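Local atomic coordinates of twitching motility protein PilT (Aquifex aeolicus, PDB entry 2EYU), a protein that probably hydrolyses ATP to power the retraction of type IV pili, the movement behind twitching motility. Residues 28-33 and 166-171. The protein carries 1 engineered substitution. Sequence-based numbering, arbitrary orientation.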
ATOM      1  N   ILE A  28      -4.864   4.048   1.377  1.00 13.18           N
ATOM      2  CA  ILE A  28      -3.664   3.679   0.619  1.00 12.79           C
ATOM      3  C   ILE A  28      -2.994   2.518   1.353  1.00 22.13           C
ATOM      4  O   ILE A  28      -2.736   2.715   2.542  1.00 14.69           O
ATOM      5  CB  ILE A  28      -2.640   4.806   0.518  1.00 24.10           C
ATOM      6  CG1 ILE A  28      -3.110   5.975  -0.354  1.00 33.75           C
ATOM      7  CG2 ILE A  28      -1.290   4.269   0.051  1.00 19.71           C
ATOM      8  CD1 ILE A  28      -2.367   7.272  -0.124  1.00 30.13           C
ATOM      9  N   LEU A  29      -2.727   1.397   0.700  1.00 21.28           N
ATOM     10  CA  LEU A  29      -2.118   0.266   1.386  1.00 15.07           C
ATOM     11  C   LEU A  29      -0.756  -0.080   0.820  1.00 20.89           C
ATOM     12  O   LEU A  29      -0.597  -0.083  -0.403  1.00 25.31           O
ATOM     13  CB  LEU A  29      -2.997  -0.971   1.241  1.00 18.53           C
ATOM     14  CG  LEU A  29      -4.450  -0.813   1.693  1.00 20.42           C
ATOM     15  CD1 LEU A  29      -5.196  -2.129   1.565  1.00 33.85           C
ATOM     16  CD2 LEU A  29      -4.500  -0.306   3.113  1.00 14.04           C
ATOM     17  N   VAL A  30       0.212  -0.356   1.704  1.00 20.56           N
ATOM     18  CA  VAL A  30       1.533  -0.731   1.155  1.00 15.41           C
ATOM     19  C   VAL A  30       1.882  -2.075   1.773  1.00 21.88           C
ATOM     20  O   VAL A  30       1.871  -2.196   3.010  1.00 19.99           O
ATOM     21  CB  VAL A  30       2.584   0.345   1.437  1.00 28.10           C
ATOM     22  CG1 VAL A  30       3.974  -0.107   1.048  1.00 19.40           C
ATOM     23  CG2 VAL A  30       2.250   1.609   0.648  1.00 22.81           C
ATOM     24  N   THR A  31       2.134  -3.098   0.964  1.00 19.53           N
ATOM     25  CA  THR A  31       2.223  -4.432   1.558  1.00 16.59           C
ATOM     26  C   THR A  31       3.451  -5.210   1.099  1.00 10.50           C
ATOM     27  O   THR A  31       4.185  -4.802   0.218  1.00 28.92           O
ATOM     28  CB  THR A  31       0.984  -5.285   1.214  1.00 23.00           C
ATOM     29  OG1 THR A  31       1.015  -5.563  -0.185  1.00 27.74           O
ATOM     30  CG2 THR A  31      -0.309  -4.518   1.499  1.00 25.56           C
ATOM     31  N   GLY A  32       3.654  -6.354   1.758  1.00 20.72           N
ATOM     32  CA  GLY A  32       4.743  -7.258   1.457  1.00 24.83           C
ATOM     33  C   GLY A  32       5.229  -8.031   2.673  1.00 24.80           C
ATOM     34  O   GLY A  32       4.900  -7.780   3.831  1.00 16.20           O
ATOM     35  N   PRO A  33       6.063  -9.029   2.407  1.00 17.49           N
ATOM     36  CA  PRO A  33       6.535  -9.912   3.480  1.00 18.42           C
ATOM     37  C   PRO A  33       7.429  -9.223   4.486  1.00 27.87           C
ATOM     38  O   PRO A  33       7.552  -7.997   4.580  1.00 39.76           O
ATOM     39  CB  PRO A  33       7.310 -10.980   2.686  1.00 22.27           C
ATOM     40  CG  PRO A  33       7.716 -10.296   1.422  1.00 28.31           C
ATOM     41  CD  PRO A  33       6.579  -9.369   1.072  1.00 22.00           C
ATOM     42  N   ILE A 166       0.146  -0.818  -3.041  1.00 14.61           N
ATOM     43  CA  ILE A 166       1.482  -1.147  -3.497  1.00 13.24           C
ATOM     44  C   ILE A 166       1.964  -2.426  -2.815  1.00 13.15           C
ATOM     45  O   ILE A 166       1.988  -2.401  -1.579  1.00 24.58           O
ATOM     46  CB  ILE A 166       2.482  -0.038  -3.102  1.00 20.43           C
ATOM     47  CG1 ILE A 166       1.984   1.393  -3.335  1.00 40.51           C
ATOM     48  CG2 ILE A 166       3.823  -0.269  -3.793  1.00 36.61           C
ATOM     49  CD1 ILE A 166       3.103   2.404  -3.220  1.00 38.90           C
ATOM     50  N   SER A 167       2.314  -3.446  -3.574  1.00 16.02           N
ATOM     51  CA  SER A 167       2.884  -4.689  -3.064  1.00 16.43           C
ATOM     52  C   SER A 167       4.393  -4.657  -3.303  1.00 23.44           C
ATOM     53  O   SER A 167       4.791  -4.608  -4.458  1.00 23.64           O
ATOM     54  CB  SER A 167       2.274  -5.884  -3.777  1.00 25.30           C
ATOM     55  OG  SER A 167       1.342  -6.581  -2.979  1.00 36.84           O
ATOM     56  N   GLN A 168       5.267  -4.662  -2.298  1.00 26.97           N
ATOM     57  CA  GLN A 168       6.690  -4.479  -2.576  1.00 16.11           C
ATOM     58  C   GLN A 168       7.528  -5.700  -2.214  1.00 21.73           C
ATOM     59  O   GLN A 168       7.183  -6.434  -1.307  1.00 16.41           O
ATOM     60  CB  GLN A 168       7.282  -3.309  -1.786  1.00 22.94           C
ATOM     61  CG  GLN A 168       7.009  -1.902  -2.297  1.00 37.22           C
ATOM     62  CD  GLN A 168       7.167  -0.889  -1.158  1.00 11.94           C
ATOM     63  OE1 GLN A 168       8.176  -0.982  -0.452  1.00 35.20           O
ATOM     64  NE2 GLN A 168       6.190  -0.029  -0.972  1.00 44.50           N
ATOM     65  N   ARG A 169       8.638  -5.839  -2.927  1.00 27.86           N
ATOM     66  CA  ARG A 169       9.703  -6.750  -2.544  1.00 27.48           C
ATOM     67  C   ARG A 169      11.038  -6.095  -2.916  1.00 24.55           C
ATOM     68  O   ARG A 169      11.124  -5.399  -3.930  1.00 20.83           O
ATOM     69  CB  ARG A 169       9.564  -8.109  -3.209  1.00 31.44           C
ATOM     70  CG  ARG A 169      10.290  -9.228  -2.473  1.00 39.28           C
ATOM     71  CD  ARG A 169      10.047 -10.566  -3.157  1.00 43.78           C
ATOM     72  NE  ARG A 169       8.882 -11.246  -2.589  1.00 47.55           N
ATOM     73  CZ  ARG A 169       8.846 -12.532  -2.265  1.00 44.34           C
ATOM     74  NH1 ARG A 169       9.911 -13.302  -2.448  1.00 62.47           N
ATOM     75  NH2 ARG A 169       7.737 -13.048  -1.755  1.00 53.29           N
ATOM     76  N   LEU A 170      12.030  -6.323  -2.069  1.00 24.61           N
ATOM     77  CA  LEU A 170      13.383  -5.826  -2.268  1.00 24.29           C
ATOM     78  C   LEU A 170      14.272  -6.959  -2.766  1.00 28.50           C
ATOM     79  O   LEU A 170      14.378  -7.973  -2.068  1.00 46.51           O
ATOM     80  CB  LEU A 170      13.921  -5.240  -0.959  1.00 16.38           C
ATOM     81  CG  LEU A 170      13.348  -3.899  -0.506  1.00 27.68           C
ATOM     82  CD1 LEU A 170      13.537  -3.715   0.994  1.00 55.44           C
ATOM     83  CD2 LEU A 170      14.006  -2.756  -1.251  1.00 25.96           C
ATOM     84  N   LEU A 171      14.877  -6.821  -3.938  1.00 29.75           N
ATOM     85  CA  LEU A 171      15.704  -7.873  -4.528  1.00 26.83           C
ATOM     86  C   LEU A 171      17.184  -7.497  -4.458  1.00 33.45           C
ATOM     87  O   LEU A 171      17.505  -6.305  -4.504  1.00 34.29           O
ATOM     88  CB  LEU A 171      15.421  -8.050  -5.999  1.00 23.09           C
ATOM     89  CG  LEU A 171      14.385  -9.020  -6.553  1.00 38.86           C
ATOM     90  CD1 LEU A 171      15.023 -10.373  -6.841  1.00 45.58           C
ATOM     91  CD2 LEU A 171      13.202  -9.169  -5.616  1.00 39.78           C
TER
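The strand that runs into the probable P-loop (Walker A), as in other P-loop NTPases, pairs here with a parallel neighbour: V30 lies beside I166 and T31 beside S167, each CA pair 4.7 Å apart, and the segment axes diverge by 20°. Three backbone hydrogen bonds set this register. I166 N donates to L29 O at 2.8 Å. T31 N donates to I166 O at 2.6 Å, so that I166 flanks V30 with its N and O, as is usual in parallel pairing. Q168 N donates to T31 O at 2.7 Å and nearly straight (N-H...O 170°); T31 thus flanks S167 in the same way, its N and O bonding I166 O and Q168 N. The V30 CA hydrogen also approaches I166 O, at a CA-O distance of 3.2 Å.

On one face of the sheet, V30 and I166 stand side by side and point the same way. V30 CG2, held beside its own backbone N because CG1 is anti to it (chi1 172°), meets I166 CG1 at 4.0 Å and reaches CD1 equally closely. With an alanine at V30 both methyls go, which is likely to open a gap beside I166 and I42. On the other face, the hydroxyls of T31 and S167 approach each other, OG1 to OG being 3.0 Å; both also make weak hydrogen bonds to backbone oxygens, of T132 and N133 respectively.

Beyond T31 the pairing gives way to looser contact. At G32, the first glycine of the probable P-loop, a CB would run into Q168 O and the preceding carbonyl oxygen. P33 CD sits 3.8 Å from Q168 O. The R169 guanidinium lies obliquely near the P33 ring, and its NH2 is hydrogen-bonded to N133 OD1.

Helix 38-52 covers the V30 and I166 face through K38, T41 and I42. Within the sheet, strand 125-130 borders strand 26-31, while antiparallel strand 179-185 borders strand 162-171.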